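PDB 2NLV: XisI protein-like from Anabaena variabilis, which is of unknown function but resembles XisI, which is thought to act with XisF and XisH in excising DNA at nitrogen-fixation genes of cyanobacteria. Local coordinates for residues Q32-T37 with H41-N46; V6-L11 with G67-Q72; P80-V85 with T107-A112. All blocks are in the same frame, centred on the assembly; numbering follows the deposited sequence. Where two conformers were deposited one is given.

Contact 1 pairs two neighbouring strands of the sheet by backbone hydrogen bonds and is buried. Contact 2 is also buried, but it packs helix 2-21 on strand 68-74 with apolar atoms and one carbonyl. Contact 3 is only partly buried and fastens the C-terminal tail to helix 80-86, with an acid and a tyrosine at its polar end. Contacts 1 and 2 reach the same sheet, and Gln-9 of helix 2-21 touches Tyr-42. Contacts 2 and 3 meet where Ile-69 packs on Leu-84 and where Lys-68 NZ reaches Val-111 O. Contacts 1 and 3 do not touch; their nearest atoms are about 9 Å apart. The second subunit packs extensively on contact 1 and leaves contact 3 untouched.

Contact 1: residues Q32-T37 with H41-N46; sequences QLILDT and HYQWMN
Ile-34 and Gln-43 form a hydrogen-bonded pair in an antiparallel beta hairpin made of strands 29-36 and 41-47. Ile-34 N donates to Gln-43 O at 2.9 Å, nearly straight at 175°. Gln-43 N returns the bond to Ile-34 O at 2.8 Å. Gln-32 with Met-45 and Asp-36 with His-41 are each joined by two N-H...O bonds. Between these pairs Tyr-42 CA approaches Ile-34 O at 3.2 Å. On one face the Ile-34 and Gln-43 side chains run side by side. Ile-34 CG1 stands beside the backbone N (chi1 -55°), and the extended chain brings CD1 to SE of selenomethionine Met-45 at 4.0 Å. The other face carries Leu-33, Leu-35, Tyr-42 and Trp-44. Two methyls meet the Tyr-42 ring edge, in its plane: Leu-35 CD2 is 3.9 Å from Tyr-42 CD1, and Thr-37 CG2 is 3.8 Å from Tyr-42 CE1. Further out, Ile-34 of the second subunit touches Gln-43. Leu-35 N of the second subunit bonds to Asp-36 OD2, which also has a salt bridge to Arg-39 of the same chain as Asp-36. Tyr-42 lies against Val-12 and Leu-16 of helix 2-21, and its OH is hydrogen-bonded to Asn-40 OD1.

Contact 2: residues V6-L11 with G67-Q72; sequences VKYQEL and GKIWLQ
Tyr-8 and Ile-69 supply the apolar part of this contact. The end of the isoleucine meets the root of the tyrosine: Ile-69 CD1 is 3.8 Å from Tyr-8 CB and also 3.8 Å from Tyr-8 CG. Ile-69 CG1 follows along the ring, 3.8 Å from Tyr-8 CD2. The two side chains meet at a slant. In Ile-69 a chi1 of -56° turns CG1 toward the helix, and an extended chi2 (171°) carries CD1 on to the tyrosine.

The second kind of contact is between a carbonyl and the ring edge. Gly-67 O lies near the ring plane, 3.2 Å from Tyr-8 CE2 and 3.3 Å from Tyr-8 CD2. Gly-67 sits in the tight turn between strands 53-65 and 68-74, and its positive phi of 79° suits glycine.

The contact thus lays the N-terminal half of helix 2-21 over the start of strand 68-74, next to the turn that joins this strand to strand 53-65 in the mixed sheet. Tyr-8 and Ile-69 both leave their backbones toward the facing segment. Phe-62 of the neighbouring strand also touches Ile-69.

The polar bonds lie around the contact. The Tyr-8 hydroxyl is hydrogen-bonded to Asp-93 OD2, so the far end of the ring is held to the chain just before strand 94-96. The Ile-69 backbone is hydrogen-bonded to Asp-93 and Val-95, part of the parallel pairing of strands 68-74 and 94-96.

Contact 3: residues P80-V85 with T107-A112; sequences PAEELV and TDYGVA
The irregular C-terminal tail lies against helix 80-86, with Tyr-109 packed on Ala-81, Glu-82 and Val-85. Ala-81 lies over one face of the ring. Ala-81 CB is 4.0 Å from the centroid of the Tyr-109 ring and 29° off its normal, a CH-pi contact. It sits nearest the hydroxyl end, 3.6 Å from Tyr-109 CZ and 3.7 Å from Tyr-109 CE1. Asp-108 CB lies against the opposite face, toward the rim, so the ring is held between the helix and its own preceding residue. Val-85, one helical turn after Ala-81, comes to the ring edge, with Val-85 CG2 4.2 Å from Tyr-109 CE1. The backbone bond from Val-85 N to Ala-81 O belongs to this turn, which puts both residues on the side of the helix that faces the tyrosine.

Residues 107-112 form no regular helix or strand, but the tail includes an ST turn, in which Thr-107 OG1 accepts from Tyr-109 N at 3.2 Å. The next residue, Gly-110, has backbone hydrogen bonding to Ile-94, which fixes the tail to strand 94-96.

The polar end of the contact is at Glu-82. Its chain bends at chi2 (-48°) and brings the carboxylate round to the tyrosine, at the edge of the ring and near its plane. Tyr-109 OH donates to Glu-82 OE2; the modelled 2.4 Å is very short, and the exact length is doubtful. The carboxylate and ring planes are turned 50° against each other. Glu-82 OE2 also forms a salt bridge with Arg-91 NH2, so one oxygen serves both partners, and this positive neighbour probably favours the charged form of the acid.

Contact 1: residues Q32-T37 with H41-N46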
# COMPACT_ATOMS: atom_id res chain seq x y z
N GLN A 32 -1.52 8.22 5.14
CA GLN A 32 -0.29 7.54 4.83
C GLN A 32 0.08 7.72 3.38
O GLN A 32 -0.69 7.38 2.48
CB GLN A 32 -0.37 6.05 5.14
CG GLN A 32 -0.70 5.73 6.60
CD GLN A 32 -0.39 4.31 6.97
OE1 GLN A 32 -0.02 3.49 6.13
NE2 GLN A 32 -0.49 4.01 8.28
N LEU A 33 1.28 8.23 3.15
CA LEU A 33 1.87 8.25 1.85
C LEU A 33 2.89 7.13 1.81
O LEU A 33 3.85 7.12 2.59
CB LEU A 33 2.55 9.59 1.60
CG LEU A 33 1.63 10.66 1.08
CD1 LEU A 33 2.47 11.95 1.00
CD2 LEU A 33 1.11 10.36 -0.32
N ILE A 34 2.61 6.13 1.01
CA ILE A 34 3.38 4.90 0.94
C ILE A 34 4.09 4.91 -0.40
O ILE A 34 3.48 4.60 -1.44
CB ILE A 34 2.50 3.65 1.09
CG1 ILE A 34 1.68 3.71 2.39
CG2 ILE A 34 3.36 2.39 1.06
CD1 ILE A 34 0.82 2.58 2.69
N LEU A 35 5.36 5.27 -0.38
CA LEU A 35 6.11 5.48 -1.58
C LEU A 35 7.30 4.55 -1.58
O LEU A 35 8.28 4.76 -0.85
CB LEU A 35 6.54 6.95 -1.76
CG LEU A 35 5.46 8.03 -1.49
CD1 LEU A 35 6.00 9.42 -1.44
CD2 LEU A 35 4.29 7.90 -2.50
N ASP A 36 7.23 3.48 -2.35
CA ASP A 36 8.36 2.56 -2.58
C ASP A 36 8.96 2.81 -3.95
O ASP A 36 8.41 2.40 -4.96
CB ASP A 36 7.85 1.16 -2.39
CG ASP A 36 8.89 0.12 -2.65
OD1 ASP A 36 10.02 0.44 -3.13
OD2 ASP A 36 8.59 -1.02 -2.27
N THR A 37 10.08 3.52 -3.99
CA THR A 37 10.71 3.88 -5.24
C THR A 37 11.61 2.80 -5.81
O THR A 37 12.01 2.87 -6.96
CB THR A 37 11.56 5.12 -5.10
OG1 THR A 37 12.47 4.94 -4.02
CG2 THR A 37 10.65 6.33 -4.84
N HIS A 41 5.91 1.23 -6.23
CA HIS A 41 4.56 1.16 -5.74
C HIS A 41 4.29 2.39 -4.92
O HIS A 41 5.03 2.70 -3.98
CB HIS A 41 4.36 -0.11 -4.87
CG HIS A 41 4.74 -1.40 -5.52
ND1 HIS A 41 4.13 -1.87 -6.66
CD2 HIS A 41 5.64 -2.34 -5.15
CE1 HIS A 41 4.65 -3.06 -6.95
NE2 HIS A 41 5.56 -3.38 -6.05
N TYR A 42 3.14 3.05 -5.19
CA TYR A 42 2.88 4.35 -4.62
C TYR A 42 1.42 4.45 -4.21
O TYR A 42 0.55 4.37 -5.09
CB TYR A 42 3.24 5.45 -5.62
CG TYR A 42 4.68 5.35 -6.18
CD1 TYR A 42 5.77 5.84 -5.47
CD2 TYR A 42 4.94 4.70 -7.40
CE1 TYR A 42 7.06 5.72 -6.01
CE2 TYR A 42 6.19 4.60 -7.91
CZ TYR A 42 7.23 5.10 -7.19
OH TYR A 42 8.55 4.99 -7.67
N GLN A 43 1.14 4.67 -2.94
CA GLN A 43 -0.23 4.72 -2.42
C GLN A 43 -0.48 5.95 -1.55
O GLN A 43 0.42 6.44 -0.87
CB GLN A 43 -0.56 3.48 -1.55
CG GLN A 43 -0.40 2.14 -2.23
CD GLN A 43 -0.89 0.96 -1.37
OE1 GLN A 43 -0.78 -0.20 -1.79
NE2 GLN A 43 -1.45 1.25 -0.20
N TRP A 44 -1.73 6.39 -1.53
CA TRP A 44 -2.26 7.24 -0.48
C TRP A 44 -3.36 6.46 0.21
O TRP A 44 -4.32 6.07 -0.40
CB TRP A 44 -2.79 8.52 -1.02
CG TRP A 44 -3.68 9.25 0.03
CD1 TRP A 44 -3.60 9.16 1.40
CD2 TRP A 44 -4.75 10.09 -0.25
NE1 TRP A 44 -4.59 9.91 1.99
CE2 TRP A 44 -5.30 10.52 0.98
CE3 TRP A 44 -5.28 10.57 -1.41
CZ2 TRP A 44 -6.41 11.38 1.05
CZ3 TRP A 44 -6.41 11.45 -1.32
CH2 TRP A 44 -6.94 11.80 -0.14
N MSE A 45 -3.15 6.19 1.48
CA MSE A 45 -4.15 5.50 2.34
C MSE A 45 -4.64 6.32 3.50
O MSE A 45 -3.97 7.27 3.97
CB MSE A 45 -3.60 4.20 2.96
CG MSE A 45 -3.22 3.11 1.99
SE MSE A 45 -3.05 1.45 2.93
CE MSE A 45 -4.94 1.20 3.31
N ASN A 46 -5.82 6.01 3.98
CA ASN A 46 -6.28 6.52 5.27
C ASN A 46 -6.35 5.33 6.21
O ASN A 46 -6.88 4.30 5.86
CB ASN A 46 -7.68 7.12 5.19
CG ASN A 46 -7.75 8.37 4.36
OD1 ASN A 46 -8.71 8.55 3.60
ND2 ASN A 46 -6.77 9.22 4.51

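Contact 2: residues V6-L11 with G67-Q72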
# COMPACT_ATOMS: atom_id res chain seq x y z
N VAL A 6 12.40 8.20 -14.07
CA VAL A 6 12.45 9.19 -13.01
C VAL A 6 11.42 10.27 -13.21
O VAL A 6 10.79 10.75 -12.27
CB VAL A 6 13.88 9.73 -12.89
CG1 VAL A 6 13.95 10.99 -12.00
CG2 VAL A 6 14.79 8.62 -12.44
N LYS A 7 11.20 10.66 -14.45
CA LYS A 7 10.11 11.60 -14.73
C LYS A 7 8.80 11.13 -14.17
O LYS A 7 8.04 11.87 -13.51
CB LYS A 7 9.99 11.88 -16.25
CG LYS A 7 8.83 12.78 -16.62
CD LYS A 7 8.64 12.79 -18.14
CE LYS A 7 9.71 13.55 -18.86
NZ LYS A 7 9.43 13.61 -20.38
N TYR A 8 8.44 9.88 -14.50
CA TYR A 8 7.19 9.32 -14.05
C TYR A 8 7.15 9.15 -12.55
O TYR A 8 6.11 9.37 -11.92
CB TYR A 8 6.87 7.99 -14.73
CG TYR A 8 6.62 8.05 -16.22
CD1 TYR A 8 6.62 9.25 -16.92
CD2 TYR A 8 6.40 6.89 -16.94
CE1 TYR A 8 6.37 9.25 -18.29
CE2 TYR A 8 6.18 6.94 -18.31
CZ TYR A 8 6.18 8.14 -18.95
OH TYR A 8 6.02 8.15 -20.32
N GLN A 9 8.23 8.70 -11.93
CA GLN A 9 8.28 8.62 -10.45
C GLN A 9 7.94 9.98 -9.84
O GLN A 9 7.16 10.06 -8.88
CB GLN A 9 9.67 8.14 -9.97
CG GLN A 9 9.98 6.73 -10.34
CD GLN A 9 11.40 6.34 -10.05
OE1 GLN A 9 12.29 7.18 -10.03
NE2 GLN A 9 11.62 5.03 -9.86
N GLU A 10 8.61 11.01 -10.31
CA GLU A 10 8.37 12.34 -9.74
C GLU A 10 6.95 12.81 -9.91
O GLU A 10 6.32 13.37 -8.96
CB GLU A 10 9.31 13.35 -10.40
CG GLU A 10 10.72 13.21 -9.90
CD GLU A 10 10.84 13.62 -8.44
OE1 GLU A 10 10.27 14.66 -8.07
OE2 GLU A 10 11.49 12.89 -7.68
N LEU A 11 6.40 12.63 -11.10
CA LEU A 11 5.04 13.03 -11.34
C LEU A 11 4.07 12.29 -10.46
O LEU A 11 3.14 12.87 -9.91
CB LEU A 11 4.67 12.87 -12.81
CG LEU A 11 5.34 13.80 -13.80
CD1 LEU A 11 4.99 13.45 -15.25
CD2 LEU A 11 4.96 15.27 -13.47
N GLY A 67 8.10 0.57 -16.97
CA GLY A 67 8.12 1.95 -17.40
C GLY A 67 6.77 2.62 -17.68
O GLY A 67 6.77 3.76 -18.06
N LYS A 68 5.66 1.91 -17.44
CA LYS A 68 4.30 2.45 -17.60
C LYS A 68 3.63 2.66 -16.25
O LYS A 68 3.79 1.85 -15.33
CB LYS A 68 3.44 1.51 -18.44
CG LYS A 68 3.97 1.37 -19.88
CD LYS A 68 3.00 0.65 -20.81
CE LYS A 68 3.62 0.56 -22.16
NZ LYS A 68 2.78 -0.21 -23.08
N ILE A 69 2.88 3.77 -16.16
CA ILE A 69 2.17 4.08 -14.93
C ILE A 69 0.83 3.37 -14.89
O ILE A 69 0.00 3.54 -15.80
CB ILE A 69 1.93 5.56 -14.76
CG1 ILE A 69 3.24 6.36 -14.81
CG2 ILE A 69 1.15 5.83 -13.45
CD1 ILE A 69 3.03 7.88 -14.86
N TRP A 70 0.66 2.46 -13.95
CA TRP A 70 -0.62 1.75 -13.75
C TRP A 70 -1.44 2.41 -12.68
O TRP A 70 -0.99 2.52 -11.54
CB TRP A 70 -0.35 0.31 -13.36
CG TRP A 70 0.11 -0.58 -14.45
CD1 TRP A 70 1.20 -0.40 -15.27
CD2 TRP A 70 -0.48 -1.80 -14.83
NE1 TRP A 70 1.28 -1.45 -16.18
CE2 TRP A 70 0.27 -2.32 -15.91
CE3 TRP A 70 -1.58 -2.53 -14.35
CZ2 TRP A 70 -0.03 -3.54 -16.50
CZ3 TRP A 70 -1.85 -3.75 -14.95
CH2 TRP A 70 -1.10 -4.22 -16.01
N LEU A 71 -2.62 2.87 -13.03
CA LEU A 71 -3.64 3.34 -12.04
C LEU A 71 -4.39 2.14 -11.52
O LEU A 71 -5.11 1.46 -12.28
CB LEU A 71 -4.56 4.36 -12.65
CG LEU A 71 -5.66 4.89 -11.71
CD1 LEU A 71 -5.10 5.61 -10.45
CD2 LEU A 71 -6.65 5.80 -12.44
N GLN A 72 -4.22 1.81 -10.25
CA GLN A 72 -4.79 0.61 -9.67
C GLN A 72 -5.99 0.81 -8.81
O GLN A 72 -6.75 -0.11 -8.59
CB GLN A 72 -3.74 -0.16 -8.85
CG GLN A 72 -2.44 -0.51 -9.62
CD GLN A 72 -2.52 -1.75 -10.46
OE1 GLN A 72 -3.58 -2.12 -10.93
NE2 GLN A 72 -1.36 -2.38 -10.71

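Contact 3: residues P80-V85 with T107-A112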
# COMPACT_ATOMS: atom_id res chain seq x y z
N PRO A 80 -7.26 10.98 -12.19
CA PRO A 80 -5.80 11.04 -12.14
C PRO A 80 -5.12 10.71 -13.42
O PRO A 80 -4.06 11.25 -13.72
CB PRO A 80 -5.43 10.03 -11.06
CG PRO A 80 -6.68 9.47 -10.58
CD PRO A 80 -7.86 10.08 -11.20
N ALA A 81 -5.72 9.86 -14.26
CA ALA A 81 -5.14 9.58 -15.57
C ALA A 81 -5.04 10.83 -16.43
O ALA A 81 -3.98 11.10 -16.99
CB ALA A 81 -5.87 8.47 -16.28
N GLU A 82 -6.13 11.60 -16.52
CA GLU A 82 -6.10 12.83 -17.24
C GLU A 82 -5.17 13.85 -16.65
O GLU A 82 -4.58 14.65 -17.37
CB GLU A 82 -7.52 13.40 -17.35
CG GLU A 82 -8.28 12.81 -18.50
CD GLU A 82 -7.52 12.77 -19.86
OE1 GLU A 82 -7.25 13.85 -20.45
OE2 GLU A 82 -7.18 11.65 -20.35
N GLU A 83 -5.02 13.84 -15.33
CA GLU A 83 -4.10 14.74 -14.73
C GLU A 83 -2.66 14.43 -15.12
O GLU A 83 -1.86 15.31 -15.42
CB GLU A 83 -4.29 14.76 -13.21
CG GLU A 83 -5.64 15.36 -12.87
CD GLU A 83 -6.11 15.14 -11.48
OE1 GLU A 83 -5.50 14.34 -10.75
OE2 GLU A 83 -7.09 15.79 -11.10
N LEU A 84 -2.30 13.15 -15.12
CA LEU A 84 -0.99 12.74 -15.58
C LEU A 84 -0.73 13.14 -17.01
O LEU A 84 0.35 13.58 -17.38
CB LEU A 84 -0.76 11.23 -15.39
CG LEU A 84 -0.68 10.77 -13.94
CD1 LEU A 84 -0.76 9.27 -13.99
CD2 LEU A 84 0.61 11.24 -13.25
N VAL A 85 -1.75 12.99 -17.87
CA VAL A 85 -1.62 13.45 -19.24
C VAL A 85 -1.38 14.94 -19.31
O VAL A 85 -0.55 15.39 -20.10
CB VAL A 85 -2.86 13.06 -20.05
CG1 VAL A 85 -2.84 13.57 -21.47
CG2 VAL A 85 -2.92 11.58 -20.14
N THR A 107 -9.55 1.43 -24.22
CA THR A 107 -9.60 2.67 -23.44
C THR A 107 -8.85 3.78 -24.17
O THR A 107 -8.16 3.58 -25.17
CB THR A 107 -8.99 2.47 -22.02
OG1 THR A 107 -7.56 2.24 -22.11
CG2 THR A 107 -9.69 1.39 -21.31
N ASP A 108 -8.91 4.96 -23.54
CA ASP A 108 -8.16 6.09 -24.03
C ASP A 108 -6.66 5.99 -23.75
O ASP A 108 -5.85 6.79 -24.29
CB ASP A 108 -8.75 7.40 -23.45
CG ASP A 108 -10.07 7.80 -24.08
OD1 ASP A 108 -10.33 7.44 -25.24
OD2 ASP A 108 -10.84 8.51 -23.39
N TYR A 109 -6.26 5.02 -22.94
CA TYR A 109 -4.89 4.95 -22.44
C TYR A 109 -4.16 3.79 -23.06
O TYR A 109 -4.24 3.63 -24.29
CB TYR A 109 -4.92 4.94 -20.92
CG TYR A 109 -5.67 6.15 -20.44
CD1 TYR A 109 -5.02 7.39 -20.34
CD2 TYR A 109 -7.05 6.08 -20.15
CE1 TYR A 109 -5.74 8.51 -19.95
CE2 TYR A 109 -7.76 7.22 -19.73
CZ TYR A 109 -7.07 8.41 -19.66
OH TYR A 109 -7.76 9.59 -19.32
N GLY A 110 -3.44 2.98 -22.28
CA GLY A 110 -2.52 2.01 -22.81
C GLY A 110 -2.65 0.62 -22.26
O GLY A 110 -3.55 0.34 -21.47
N VAL A 111 -1.75 -0.24 -22.70
CA VAL A 111 -1.73 -1.61 -22.23
C VAL A 111 -0.31 -1.92 -21.82
O VAL A 111 0.61 -1.18 -22.14
CB VAL A 111 -2.16 -2.59 -23.32
CG1 VAL A 111 -3.62 -2.35 -23.67
CG2 VAL A 111 -1.23 -2.51 -24.56
N ALA A 112 -0.08 -3.04 -21.16
CA ALA A 112 1.30 -3.49 -20.89
C ALA A 112 2.11 -3.64 -22.25
O ALA A 112 3.23 -3.19 -22.49
CB ALA A 112 1.19 -4.83 -20.05
OXT ALA A 112 1.65 -4.13 -23.27